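Local coordinates for esterase family protein (Staphylococcus aureus, PDB 7L0A) that probably hydrolyses S-formylglutathione to formate and glutathione, acting as a serine esterase of the alpha/beta-hydrolase class, at residues K148-S153 and L206-K211; K200-L205 and I229-Q234; M9-L14 and T28-E33; L47-L52 and K77-M82; S98-I103 and I136-T141. One frame throughout, in Å; residues are numbered along the deposited sequence. Where two conformers were deposited one is given.

Contact 1 (K148-S153 and L206-K211); sequences KAVPLS and LIMCGK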
# COMPACT_ATOMS: atom_id res chain seq x y z
N LYS B 148 6.05 5.52 -22.68
CA LYS B 148 6.10 4.25 -23.39
C LYS B 148 4.83 3.48 -23.05
O LYS B 148 4.35 3.55 -21.91
CB LYS B 148 7.32 3.42 -23.03
CG LYS B 148 8.63 4.14 -23.30
CD LYS B 148 9.81 3.27 -22.93
CE LYS B 148 11.10 4.07 -23.01
NZ LYS B 148 12.30 3.20 -23.07
N ALA B 149 4.31 2.74 -24.03
CA ALA B 149 3.09 1.95 -23.90
C ALA B 149 3.29 0.62 -24.60
O ALA B 149 3.83 0.58 -25.72
CB ALA B 149 1.89 2.71 -24.53
N VAL B 150 2.84 -0.46 -23.98
CA VAL B 150 3.04 -1.82 -24.47
C VAL B 150 1.71 -2.57 -24.49
O VAL B 150 1.33 -3.25 -23.52
CB VAL B 150 4.06 -2.58 -23.60
CG1 VAL B 150 4.31 -3.96 -24.18
CG2 VAL B 150 5.38 -1.82 -23.49
N PRO B 151 0.97 -2.50 -25.59
CA PRO B 151 -0.21 -3.36 -25.74
C PRO B 151 0.19 -4.79 -26.08
O PRO B 151 0.94 -5.02 -27.03
CB PRO B 151 -0.99 -2.71 -26.92
CG PRO B 151 -0.37 -1.38 -27.10
CD PRO B 151 1.07 -1.50 -26.67
N LEU B 152 -0.33 -5.73 -25.31
CA LEU B 152 -0.07 -7.16 -25.46
C LEU B 152 -1.35 -7.84 -25.91
O LEU B 152 -2.38 -7.74 -25.23
CB LEU B 152 0.39 -7.77 -24.13
CG LEU B 152 1.64 -7.18 -23.47
CD1 LEU B 152 1.83 -7.92 -22.14
CD2 LEU B 152 2.83 -7.32 -24.34
N SER B 153 -1.29 -8.58 -27.00
CA SER B 153 -2.43 -9.37 -27.46
C SER B 153 -3.72 -8.55 -27.39
O SER B 153 -4.75 -9.02 -26.89
CB SER B 153 -2.58 -10.64 -26.62
OG SER B 153 -1.32 -11.29 -26.49
N LEU B 206 5.53 -0.45 -28.09
CA LEU B 206 5.98 -1.83 -28.30
C LEU B 206 4.72 -2.68 -28.29
O LEU B 206 4.04 -2.78 -27.25
CB LEU B 206 6.98 -2.27 -27.23
CG LEU B 206 7.30 -3.75 -27.30
CD1 LEU B 206 7.97 -4.14 -28.58
CD2 LEU B 206 8.17 -4.11 -26.08
N ILE B 207 4.36 -3.24 -29.44
CA ILE B 207 3.15 -4.03 -29.59
C ILE B 207 3.55 -5.48 -29.77
O ILE B 207 4.41 -5.79 -30.60
CB ILE B 207 2.30 -3.52 -30.78
CG1 ILE B 207 1.94 -2.06 -30.55
CG2 ILE B 207 1.09 -4.41 -30.99
CD1 ILE B 207 1.31 -1.37 -31.75
N MET B 208 2.95 -6.37 -28.99
CA MET B 208 3.35 -7.78 -29.01
C MET B 208 2.11 -8.66 -29.09
O MET B 208 1.07 -8.36 -28.48
CB MET B 208 4.19 -8.16 -27.77
CG MET B 208 5.17 -7.09 -27.34
SD MET B 208 6.23 -7.62 -25.93
CE MET B 208 7.31 -8.72 -26.81
N CYS B 209 2.21 -9.74 -29.85
CA CYS B 209 1.15 -10.73 -29.91
C CYS B 209 1.74 -12.07 -30.34
O CYS B 209 2.63 -12.11 -31.19
CB CYS B 209 0.05 -10.27 -30.89
SG CYS B 209 -1.48 -11.19 -30.82
N GLY B 210 1.22 -13.15 -29.80
CA GLY B 210 1.63 -14.46 -30.25
C GLY B 210 0.91 -14.86 -31.52
O GLY B 210 -0.26 -14.54 -31.73
N LYS B 211 1.60 -15.65 -32.34
CA LYS B 211 1.10 -15.99 -33.67
C LYS B 211 -0.12 -16.91 -33.64
O LYS B 211 -0.85 -16.97 -34.63
CB LYS B 211 2.20 -16.63 -34.50
CG LYS B 211 3.31 -15.65 -34.86
CD LYS B 211 4.41 -16.31 -35.67
CE LYS B 211 5.39 -15.27 -36.18
NZ LYS B 211 6.45 -15.88 -37.01
O HOH W 1 -0.88 -13.68 -27.76
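The pyrrolidine ring of P151 turns its CD edge to the neighbouring strand, taking the place of an N-H donor: CD lies 3.3 Å from L206 O, which also receives the CA-H of V150 (CA to O 3.1 Å). P151 CD packs in turn on I207 CG1. Hydrogen bonds join the backbones from L206 N to A149 O, from M208 N to P151 O and, at 2.8 Å, from S153 N to M208 O. Strands 148-152 and 204-210 are parallel neighbours in the central sheet of the alpha/beta-hydrolase fold. P151 and I207 lie on one side of it, V150, L152, L206 and M208 on the other. There CG of L152, anti to its carbonyl carbon (chi1 -58°), lets CD2 reach M208 SD at 3.8 Å. Helix 244-259 covers this side through W257 and Y246. Leaving the strand, S153 OG accepts W247 NE1 and is hydrogen-bonded to a water, 2.7 Å from OG, that accepts G210 N. The S153 side chain comes about 3 Å from that of D213, a predicted charge-relay residue.

Contact 2 (K200-L205 and I229-Q234); sequences KQIPKL and INVPYQ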
# COMPACT_ATOMS: atom_id res chain seq x y z
N LYS B 200 -0.80 15.42 -30.93
CA LYS B 200 -0.60 14.94 -29.57
C LYS B 200 0.65 14.07 -29.51
O LYS B 200 1.02 13.41 -30.49
CB LYS B 200 -1.83 14.17 -29.08
CG LYS B 200 -2.95 15.08 -28.55
CD LYS B 200 -2.52 15.86 -27.30
CE LYS B 200 -3.42 17.08 -27.05
NZ LYS B 200 -4.87 16.77 -27.24
N GLN B 201 1.34 14.17 -28.39
CA GLN B 201 2.39 13.23 -28.05
C GLN B 201 1.82 11.82 -28.04
O GLN B 201 0.79 11.57 -27.41
CB GLN B 201 2.94 13.59 -26.68
CG GLN B 201 4.40 13.94 -26.67
CD GLN B 201 4.83 14.58 -25.37
OE1 GLN B 201 4.01 15.08 -24.59
NE2 GLN B 201 6.13 14.57 -25.12
N ILE B 202 2.47 10.90 -28.74
CA ILE B 202 2.15 9.48 -28.68
C ILE B 202 3.32 8.78 -28.02
O ILE B 202 4.47 8.98 -28.44
CB ILE B 202 1.88 8.88 -30.07
CG1 ILE B 202 0.71 9.61 -30.76
CG2 ILE B 202 1.58 7.37 -29.97
CD1 ILE B 202 0.36 9.06 -32.12
N PRO B 203 3.09 7.98 -26.99
CA PRO B 203 4.20 7.25 -26.35
C PRO B 203 4.91 6.35 -27.36
O PRO B 203 4.34 5.90 -28.34
CB PRO B 203 3.53 6.43 -25.26
CG PRO B 203 2.18 7.10 -25.02
CD PRO B 203 1.78 7.69 -26.35
N LYS B 204 6.18 6.06 -27.07
CA LYS B 204 6.84 4.99 -27.82
C LYS B 204 6.06 3.69 -27.62
O LYS B 204 5.68 3.34 -26.50
CB LYS B 204 8.29 4.84 -27.35
CG LYS B 204 9.22 4.19 -28.36
CD LYS B 204 10.68 4.33 -27.93
CE LYS B 204 11.58 3.41 -28.76
NZ LYS B 204 13.00 3.49 -28.34
N LEU B 205 5.80 2.99 -28.73
CA LEU B 205 4.95 1.81 -28.73
C LEU B 205 5.74 0.53 -28.97
O LEU B 205 6.50 0.43 -29.94
CB LEU B 205 3.88 1.94 -29.82
CG LEU B 205 2.85 3.03 -29.63
CD1 LEU B 205 2.01 3.14 -30.92
CD2 LEU B 205 1.96 2.73 -28.44
N ILE B 229 -0.00 5.47 -41.66
CA ILE B 229 -0.13 6.84 -41.20
C ILE B 229 1.13 7.32 -40.47
O ILE B 229 1.11 8.36 -39.81
CB ILE B 229 -1.38 7.04 -40.34
CG1 ILE B 229 -1.35 6.11 -39.14
CG2 ILE B 229 -2.65 6.79 -41.17
CD1 ILE B 229 -2.28 6.56 -38.06
N ASN B 230 2.23 6.58 -40.58
CA ASN B 230 3.55 7.03 -40.14
C ASN B 230 3.63 7.25 -38.64
O ASN B 230 4.32 8.16 -38.17
CB ASN B 230 3.99 8.29 -40.88
CG ASN B 230 5.46 8.57 -40.73
OD1 ASN B 230 6.28 7.66 -40.68
ND2 ASN B 230 5.80 9.85 -40.62
N VAL B 231 2.98 6.40 -37.85
CA VAL B 231 3.12 6.39 -36.41
C VAL B 231 4.19 5.36 -36.05
O VAL B 231 4.03 4.20 -36.44
CB VAL B 231 1.80 6.08 -35.71
CG1 VAL B 231 1.98 5.94 -34.21
CG2 VAL B 231 0.78 7.17 -36.00
N PRO B 232 5.25 5.74 -35.37
CA PRO B 232 6.32 4.77 -35.10
C PRO B 232 5.90 3.72 -34.09
O PRO B 232 5.11 3.97 -33.17
CB PRO B 232 7.47 5.64 -34.60
CG PRO B 232 6.87 6.88 -34.11
CD PRO B 232 5.59 7.11 -34.92
N TYR B 233 6.43 2.51 -34.28
CA TYR B 233 6.20 1.45 -33.33
C TYR B 233 7.23 0.35 -33.54
O TYR B 233 7.89 0.29 -34.58
CB TYR B 233 4.79 0.84 -33.47
CG TYR B 233 4.65 0.15 -34.81
CD1 TYR B 233 4.31 0.86 -35.94
CD2 TYR B 233 4.87 -1.23 -34.94
CE1 TYR B 233 4.20 0.24 -37.15
CE2 TYR B 233 4.75 -1.84 -36.16
CZ TYR B 233 4.42 -1.10 -37.27
OH TYR B 233 4.29 -1.70 -38.52
N GLN B 234 7.34 -0.51 -32.54
CA GLN B 234 8.01 -1.80 -32.66
C GLN B 234 6.97 -2.89 -32.47
O GLN B 234 6.12 -2.80 -31.58
CB GLN B 234 9.11 -1.96 -31.62
CG GLN B 234 10.27 -1.04 -31.87
CD GLN B 234 11.24 -1.04 -30.72
OE1 GLN B 234 11.37 -0.04 -30.01
NE2 GLN B 234 11.93 -2.16 -30.52
O HOH W 2 9.07 1.73 -30.23
O HOH W 3 6.89 4.30 -31.23
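L205 and Y233 meet through their CB atoms, 3.9 Å apart, where strand 204-210 begins and the chain after helix 216-228 comes in beside it. L205 O is gripped twice: by Q234 N at 2.9 Å and by a water that also donates to Q234 OE1. A second water accepts L205 N at 3.0 Å and donates weakly to P232 O. Further back, I202 CD1 touches V231 CG1 at 4.1 Å, the two side chains crossing at about a right angle, and L205 CD1 comes near the same methyl. K204 CE passes 3.7 Å from Q234 OE1. Y233 CG sits between its backbone N and carbonyl carbon (chi1 65°), and the ring runs away from L205, toward helix 216-228, where its OH bonds S227 OG; Q234 OE1 is likewise anchored by W257 NE1. N230, with positive phi, ends helix 216-228 as the C-prime residue of a Schellman motif. The backbones diverge from L205-Y233 (CA to CA 4.8 Å) to I202-V231 (CA to CA 8.4 Å), which implies that beside the one direct bond the polar backbone atoms here depend on bridging water, while aliphatic contacts join the rest.

Contact 3 (M9-L14 and T28-E33); sequences MAYISL and TVILPE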
# COMPACT_ATOMS: atom_id res chain seq x y z
N MET B 9 12.15 -5.90 -2.99
CA MET B 9 10.87 -5.32 -3.31
C MET B 9 9.92 -5.39 -2.13
O MET B 9 9.88 -6.43 -1.44
CB MET B 9 10.19 -6.07 -4.49
CG MET B 9 10.97 -6.15 -5.76
SD MET B 9 10.95 -4.60 -6.67
CE MET B 9 9.24 -4.31 -6.76
N ALA B 10 9.12 -4.34 -1.95
CA ALA B 10 7.99 -4.40 -1.03
C ALA B 10 6.76 -4.84 -1.82
O ALA B 10 6.45 -4.27 -2.89
CB ALA B 10 7.76 -3.07 -0.34
N TYR B 11 6.06 -5.84 -1.31
CA TYR B 11 4.85 -6.35 -1.90
C TYR B 11 3.67 -5.77 -1.12
O TYR B 11 3.59 -5.96 0.09
CB TYR B 11 4.80 -7.88 -1.87
CG TYR B 11 3.59 -8.38 -2.64
CD1 TYR B 11 2.34 -8.45 -2.05
CD2 TYR B 11 3.68 -8.69 -3.97
CE1 TYR B 11 1.24 -8.87 -2.76
CE2 TYR B 11 2.60 -9.10 -4.68
CZ TYR B 11 1.38 -9.19 -4.09
OH TYR B 11 0.30 -9.63 -4.83
N ILE B 12 2.78 -5.04 -1.81
CA ILE B 12 1.72 -4.29 -1.15
C ILE B 12 0.37 -4.69 -1.71
O ILE B 12 0.18 -4.72 -2.93
CB ILE B 12 1.97 -2.77 -1.31
CG1 ILE B 12 3.38 -2.41 -0.84
CG2 ILE B 12 0.85 -2.00 -0.64
CD1 ILE B 12 3.72 -0.95 -0.99
N SER B 13 -0.57 -4.97 -0.82
CA SER B 13 -1.98 -5.11 -1.18
C SER B 13 -2.76 -3.96 -0.55
O SER B 13 -2.63 -3.69 0.64
CB SER B 13 -2.56 -6.44 -0.73
OG SER B 13 -1.93 -7.53 -1.37
N LEU B 14 -3.58 -3.28 -1.35
CA LEU B 14 -4.34 -2.13 -0.88
C LEU B 14 -5.80 -2.26 -1.26
O LEU B 14 -6.12 -2.50 -2.43
CB LEU B 14 -3.73 -0.84 -1.47
CG LEU B 14 -4.20 0.55 -1.04
CD1 LEU B 14 -3.04 1.52 -1.22
CD2 LEU B 14 -5.43 1.01 -1.82
N THR B 28 -2.76 -4.07 -6.30
CA THR B 28 -1.45 -4.63 -5.95
C THR B 28 -0.39 -3.63 -6.38
O THR B 28 -0.41 -3.14 -7.52
CB THR B 28 -1.20 -5.99 -6.61
OG1 THR B 28 -2.25 -6.89 -6.25
CG2 THR B 28 0.17 -6.58 -6.16
N VAL B 29 0.56 -3.34 -5.50
CA VAL B 29 1.68 -2.44 -5.77
C VAL B 29 2.95 -3.17 -5.36
O VAL B 29 3.04 -3.67 -4.24
CB VAL B 29 1.53 -1.11 -5.01
CG1 VAL B 29 2.76 -0.25 -5.18
CG2 VAL B 29 0.26 -0.35 -5.48
N ILE B 30 3.92 -3.25 -6.27
CA ILE B 30 5.25 -3.74 -5.90
C ILE B 30 6.19 -2.55 -6.02
O ILE B 30 6.26 -1.88 -7.08
CB ILE B 30 5.70 -4.94 -6.73
CG1 ILE B 30 5.67 -4.68 -8.20
CG2 ILE B 30 4.88 -6.20 -6.31
CD1 ILE B 30 6.08 -5.91 -9.03
N LEU B 31 6.88 -2.26 -4.93
CA LEU B 31 7.64 -1.02 -4.77
C LEU B 31 9.08 -1.37 -4.49
O LEU B 31 9.37 -1.88 -3.39
CB LEU B 31 7.05 -0.23 -3.60
CG LEU B 31 7.43 1.22 -3.43
CD1 LEU B 31 6.81 2.05 -4.56
CD2 LEU B 31 6.97 1.73 -2.09
N PRO B 32 10.02 -1.13 -5.41
CA PRO B 32 11.42 -1.44 -5.08
C PRO B 32 11.87 -0.73 -3.82
O PRO B 32 11.45 0.37 -3.50
CB PRO B 32 12.20 -0.94 -6.29
CG PRO B 32 11.19 -0.99 -7.42
CD PRO B 32 9.85 -0.68 -6.80
N GLU B 33 12.75 -1.40 -3.08
CA GLU B 33 13.30 -0.77 -1.89
C GLU B 33 14.47 0.09 -2.34
O GLU B 33 15.25 -0.29 -3.22
CB GLU B 33 13.67 -1.84 -0.86
CG GLU B 33 12.36 -2.52 -0.33
CD GLU B 33 12.55 -3.47 0.84
OE1 GLU B 33 13.37 -3.17 1.74
OE2 GLU B 33 11.87 -4.52 0.85
O HOH W 4 -2.81 -8.03 -3.91
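M9-L14 and T28-E33 run antiparallel, with A10-L31 and I12-V29 as hydrogen-bonded pairs; A10 N to L31 O (2.9 Å) is nearly straight at hydrogen, whereas I12 N to V29 O (2.8 Å) is bent to 138°. M9 curls back through its bends at chi2 and chi3 (-77° and -53°), laying CE 3.6 Å from I30 CB and 3.5 Å from P32 N, while SD rides beside the P32 ring. The Y11 ring meets I30 and T28 at a slant: CD2 lies 3.6 Å from I30 CG2, and OH 3.3 Å from T28 CG2. These strands form the beta hairpin 9-17/24-32, whose outer strand continues the sheet across the dimer, residues Y11 through L14 pairing antiparallel with a strand of the second subunit. On the opposite face A10, I12, V29 and L31 pack together, I12 CB meeting V29 CB at 4.1 Å; I12 also touches I12 of the second subunit. T28 OG1 accepts a water shared with S13 OG, 2.7 Å from T28 OG1, and is hydrogen-bonded to E60 O. E33 OE2 takes H17 N of the second subunit.

Contact 4 (L47-L52 and K77-M82); sequences LKTLML and KLAVIM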
# COMPACT_ATOMS: atom_id res chain seq x y z
N LEU B 47 10.53 6.64 -7.97
CA LEU B 47 10.73 5.45 -8.78
C LEU B 47 10.07 5.54 -10.15
O LEU B 47 8.97 6.07 -10.28
CB LEU B 47 10.15 4.23 -8.07
CG LEU B 47 10.79 3.80 -6.74
CD1 LEU B 47 9.75 3.07 -5.90
CD2 LEU B 47 11.96 2.93 -7.05
N LYS B 48 10.71 4.92 -11.14
CA LYS B 48 10.04 4.63 -12.40
C LYS B 48 8.85 3.69 -12.14
O LYS B 48 8.92 2.78 -11.31
CB LYS B 48 10.99 3.98 -13.41
CG LYS B 48 12.07 4.90 -13.93
CD LYS B 48 12.98 4.16 -14.88
CE LYS B 48 14.08 5.09 -15.45
NZ LYS B 48 13.52 6.08 -16.44
N THR B 49 7.77 3.91 -12.87
CA THR B 49 6.50 3.28 -12.55
C THR B 49 5.78 2.77 -13.79
O THR B 49 5.65 3.51 -14.78
CB THR B 49 5.60 4.29 -11.82
OG1 THR B 49 6.25 4.74 -10.62
CG2 THR B 49 4.27 3.72 -11.49
N LEU B 50 5.28 1.54 -13.70
CA LEU B 50 4.47 0.91 -14.73
C LEU B 50 3.06 0.69 -14.22
O LEU B 50 2.86 0.08 -13.17
CB LEU B 50 5.07 -0.44 -15.14
CG LEU B 50 4.23 -1.37 -15.98
CD1 LEU B 50 3.91 -0.70 -17.34
CD2 LEU B 50 4.90 -2.71 -16.18
N MET B 51 2.08 1.19 -14.97
CA MET B 51 0.68 0.83 -14.80
C MET B 51 0.37 -0.40 -15.65
O MET B 51 0.56 -0.37 -16.87
CB MET B 51 -0.21 2.00 -15.22
CG MET B 51 -1.71 1.71 -15.12
SD MET B 51 -2.37 1.54 -13.45
CE MET B 51 -2.31 3.26 -12.91
N LEU B 52 -0.08 -1.49 -15.02
CA LEU B 52 -0.28 -2.76 -15.70
C LEU B 52 -1.73 -3.18 -15.62
O LEU B 52 -2.32 -3.24 -14.54
CB LEU B 52 0.66 -3.83 -15.11
CG LEU B 52 0.56 -5.20 -15.78
CD1 LEU B 52 0.85 -5.19 -17.26
CD2 LEU B 52 1.52 -6.15 -15.06
N LYS B 77 14.47 -2.41 -10.99
CA LYS B 77 14.05 -1.37 -10.05
C LYS B 77 12.81 -0.60 -10.53
O LYS B 77 12.74 0.63 -10.49
CB LYS B 77 15.19 -0.40 -9.76
CG LYS B 77 14.98 0.37 -8.47
CD LYS B 77 16.23 1.16 -8.07
CE LYS B 77 16.09 1.71 -6.66
NZ LYS B 77 17.42 2.28 -6.22
N LEU B 78 11.78 -1.35 -10.92
CA LEU B 78 10.56 -0.80 -11.49
C LEU B 78 9.39 -1.02 -10.53
O LEU B 78 9.14 -2.15 -10.11
CB LEU B 78 10.29 -1.45 -12.84
CG LEU B 78 9.03 -1.01 -13.59
CD1 LEU B 78 9.13 0.42 -14.07
CD2 LEU B 78 8.81 -1.93 -14.80
N ALA B 79 8.76 0.08 -10.10
CA ALA B 79 7.49 -0.01 -9.40
C ALA B 79 6.42 -0.47 -10.40
O ALA B 79 6.36 0.01 -11.54
CB ALA B 79 7.07 1.33 -8.80
N VAL B 80 5.53 -1.35 -9.97
CA VAL B 80 4.40 -1.77 -10.81
C VAL B 80 3.09 -1.64 -10.05
O VAL B 80 2.97 -2.08 -8.89
CB VAL B 80 4.59 -3.21 -11.34
CG1 VAL B 80 3.49 -3.53 -12.37
CG2 VAL B 80 5.94 -3.37 -12.00
N ILE B 81 2.09 -1.05 -10.71
CA ILE B 81 0.76 -0.83 -10.17
C ILE B 81 -0.19 -1.74 -10.94
O ILE B 81 -0.29 -1.63 -12.17
CB ILE B 81 0.32 0.65 -10.32
CG1 ILE B 81 1.47 1.60 -10.03
CG2 ILE B 81 -0.95 0.93 -9.54
CD1 ILE B 81 1.96 1.53 -8.57
N MET B 82 -0.89 -2.62 -10.23
CA MET B 82 -1.81 -3.56 -10.84
C MET B 82 -3.19 -3.36 -10.23
O MET B 82 -3.52 -4.00 -9.22
CB MET B 82 -1.29 -5.00 -10.63
CG MET B 82 -0.06 -5.31 -11.52
SD MET B 82 1.04 -6.63 -10.93
CE MET B 82 1.85 -5.80 -9.59
O HOH W 5 13.18 3.24 -10.63
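L50 O receives I81 N at 2.8 Å, with the CA-H of V80 as a weaker second contact on the same oxygen (CA to O 3.4 Å). A79 O likewise takes L50 N, and L52 N goes on to I81 O, so the two backbones alternate as donor in the regular way of parallel strands. Strands 49-53 and 79-83 are the two arms of a beta-alpha-beta crossover, joined through helices 62-66 and 69-75, within the alpha/beta-hydrolase sheet. T49, M51, A79 and I81 share one face: T49 CG2 touches I81 CG1 at 3.8 Å, and helix 99-113 lies over M51 and I81 through V106. On the other face L50 CD2 packs alongside V80 CG1. L78, with CG anti to its backbone N (chi1 180°), folds toward L47-L52, bringing CD1 to 3.6 Å from K48 O and CD2 to 4.0 Å from L50 CB. L52 lies along M82 (CB to CG 3.9 Å); its side chain touches the presumed nucleophile elbow and is about 11 Å from that of S129. Where the strands start, K48 and K77 form salt bridges through NZ with D122 and D34, respectively. T49 OG1 donates to L47 O, and one water joins the chains there, accepting K48 N and donating to K77 O at 2.7 Å.

Contact 5 (S98-I103 and I136-T141); sequences SYYDYI and IKFALT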
# COMPACT_ATOMS: atom_id res chain seq x y z
N SER B 98 -16.24 5.70 -15.34
CA SER B 98 -15.98 4.50 -16.13
C SER B 98 -14.51 4.11 -16.03
O SER B 98 -13.71 4.80 -15.38
CB SER B 98 -16.39 4.73 -17.58
OG SER B 98 -17.80 4.91 -17.72
N TYR B 99 -14.17 2.99 -16.67
CA TYR B 99 -12.81 2.46 -16.75
C TYR B 99 -11.75 3.53 -16.96
O TYR B 99 -10.74 3.56 -16.23
CB TYR B 99 -12.76 1.43 -17.91
CG TYR B 99 -11.39 0.88 -18.24
CD1 TYR B 99 -10.82 -0.08 -17.44
CD2 TYR B 99 -10.70 1.30 -19.35
CE1 TYR B 99 -9.56 -0.58 -17.70
CE2 TYR B 99 -9.42 0.82 -19.62
CZ TYR B 99 -8.88 -0.15 -18.80
OH TYR B 99 -7.62 -0.66 -19.08
N TYR B 100 -11.94 4.39 -17.96
CA TYR B 100 -10.99 5.45 -18.26
C TYR B 100 -10.73 6.31 -17.03
O TYR B 100 -9.57 6.51 -16.62
CB TYR B 100 -11.52 6.31 -19.41
CG TYR B 100 -10.68 7.47 -19.81
CD1 TYR B 100 -9.61 7.32 -20.69
CD2 TYR B 100 -10.96 8.73 -19.35
CE1 TYR B 100 -8.86 8.43 -21.09
CE2 TYR B 100 -10.20 9.82 -19.71
CZ TYR B 100 -9.15 9.66 -20.58
OH TYR B 100 -8.41 10.76 -20.95
N ASP B 101 -11.80 6.78 -16.38
CA ASP B 101 -11.66 7.67 -15.23
C ASP B 101 -11.03 6.93 -14.06
O ASP B 101 -10.26 7.52 -13.29
CB ASP B 101 -13.02 8.22 -14.86
CG ASP B 101 -13.77 8.74 -16.09
OD1 ASP B 101 -13.42 9.87 -16.53
OD2 ASP B 101 -14.64 8.01 -16.64
N TYR B 102 -11.40 5.67 -13.90
CA TYR B 102 -10.91 4.87 -12.78
C TYR B 102 -9.41 4.63 -12.87
O TYR B 102 -8.69 4.77 -11.87
CB TYR B 102 -11.68 3.55 -12.72
CG TYR B 102 -11.09 2.51 -11.82
CD1 TYR B 102 -10.93 2.73 -10.45
CD2 TYR B 102 -10.64 1.30 -12.35
CE1 TYR B 102 -10.38 1.74 -9.64
CE2 TYR B 102 -10.07 0.33 -11.54
CZ TYR B 102 -9.95 0.57 -10.20
OH TYR B 102 -9.39 -0.41 -9.38
N ILE B 103 -8.92 4.24 -14.05
CA ILE B 103 -7.49 4.02 -14.17
C ILE B 103 -6.72 5.32 -13.91
O ILE B 103 -5.66 5.32 -13.27
CB ILE B 103 -7.12 3.41 -15.53
CG1 ILE B 103 -7.72 2.01 -15.69
CG2 ILE B 103 -5.59 3.27 -15.66
CD1 ILE B 103 -7.33 1.05 -14.60
N ILE B 136 -3.72 1.08 -25.30
CA ILE B 136 -3.70 1.92 -26.50
C ILE B 136 -4.63 3.12 -26.34
O ILE B 136 -4.31 4.22 -26.82
CB ILE B 136 -4.03 1.09 -27.75
CG1 ILE B 136 -3.63 1.84 -29.03
CG2 ILE B 136 -5.48 0.70 -27.86
CD1 ILE B 136 -2.14 1.99 -29.21
N LYS B 137 -5.75 2.96 -25.62
CA LYS B 137 -6.61 4.13 -25.39
C LYS B 137 -5.88 5.19 -24.56
O LYS B 137 -5.95 6.39 -24.86
CB LYS B 137 -7.92 3.72 -24.72
CG LYS B 137 -8.78 4.90 -24.34
CD LYS B 137 -10.25 4.55 -24.20
CE LYS B 137 -11.07 5.84 -23.98
NZ LYS B 137 -12.53 5.67 -24.18
N PHE B 138 -5.17 4.79 -23.50
CA PHE B 138 -4.42 5.75 -22.69
C PHE B 138 -3.24 6.31 -23.46
O PHE B 138 -2.92 7.50 -23.32
CB PHE B 138 -3.97 5.11 -21.36
CG PHE B 138 -5.12 4.84 -20.42
CD1 PHE B 138 -5.89 5.88 -19.91
CD2 PHE B 138 -5.44 3.54 -20.07
CE1 PHE B 138 -6.96 5.61 -19.08
CE2 PHE B 138 -6.51 3.26 -19.23
CZ PHE B 138 -7.28 4.30 -18.75
N ALA B 139 -2.58 5.50 -24.29
CA ALA B 139 -1.50 6.03 -25.12
C ALA B 139 -1.97 7.15 -26.04
O ALA B 139 -1.20 8.09 -26.30
CB ALA B 139 -0.88 4.92 -25.96
N LEU B 140 -3.20 7.07 -26.54
CA LEU B 140 -3.69 8.01 -27.52
C LEU B 140 -4.51 9.15 -26.92
O LEU B 140 -4.86 10.07 -27.66
CB LEU B 140 -4.53 7.29 -28.58
CG LEU B 140 -3.83 6.20 -29.39
CD1 LEU B 140 -4.76 5.34 -30.23
CD2 LEU B 140 -2.76 6.81 -30.32
N THR B 141 -4.83 9.10 -25.63
CA THR B 141 -5.54 10.18 -24.94
C THR B 141 -4.76 10.81 -23.79
O THR B 141 -5.08 11.94 -23.40
CB THR B 141 -6.89 9.67 -24.39
OG1 THR B 141 -6.64 8.62 -23.44
CG2 THR B 141 -7.78 9.16 -25.54
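Y100 holds CG anti to its backbone N (chi1 178°) and F138 holds CG anti to its carbonyl carbon (chi1 -69°), and these choices send the two rings toward each other from their respective helices. Their planes are only 13° from parallel, but the centroids are 5.5 Å apart and the rings barely overlap; the meeting is at Y100 CD1 and F138 CE1. Y100 O lies at the F138 ring edge, in its plane. The Y99 ring meets the F138 ring obliquely, CE2 to F138 CE2 at 3.8 Å, and completes an aromatic cluster. I103 closes it tightly, CB lying 3.3 Å from F138 CZ, while its CG1 lies over one face of the Y99 ring, toward its rim. The cluster joins helix 99-113 to helix 130-141; the latter starts within the GxSxG sequence around S129, consistent with the nucleophile elbow of alpha/beta hydrolases, and L53 of the sheet lies against Y99, I103 and F138. T141 OG1 comes to the edge of the Y100 ring, 3.2 Å from CE1. This hydroxyl is fixed by donating to K137 O at 2.7 Å, from above the carbonyl plane. K137 crosses Y100 at about a right angle, its CE 3.9 Å from Y100 CD1, and carries NZ on to E185 O. Y100 OH bonds Q142 NE2.

Overall arrangement
Contacts 1 to 4 follow one mixed sheet, and contact 5 joins two helices packed against it. Contact 3, at the outer hairpin, has its centre about 31 Å from that of contact 2 near the other end; the pairs come along the chain as 3, 4, 5, then 1 and 2, whose segments alternate. Contacts 3 and 4 touch directly, strand 24-32 lying beside strand 79-83, their centres 9 Å apart. Contacts 1 and 2 share strand 204-210. Contact 5 touches contacts 1, 2 and 4, placing its helices against the strands of all three. The sheet thus spans from the subunit interface at contact 3 to the region of the predicted charge-relay residues beside contact 1.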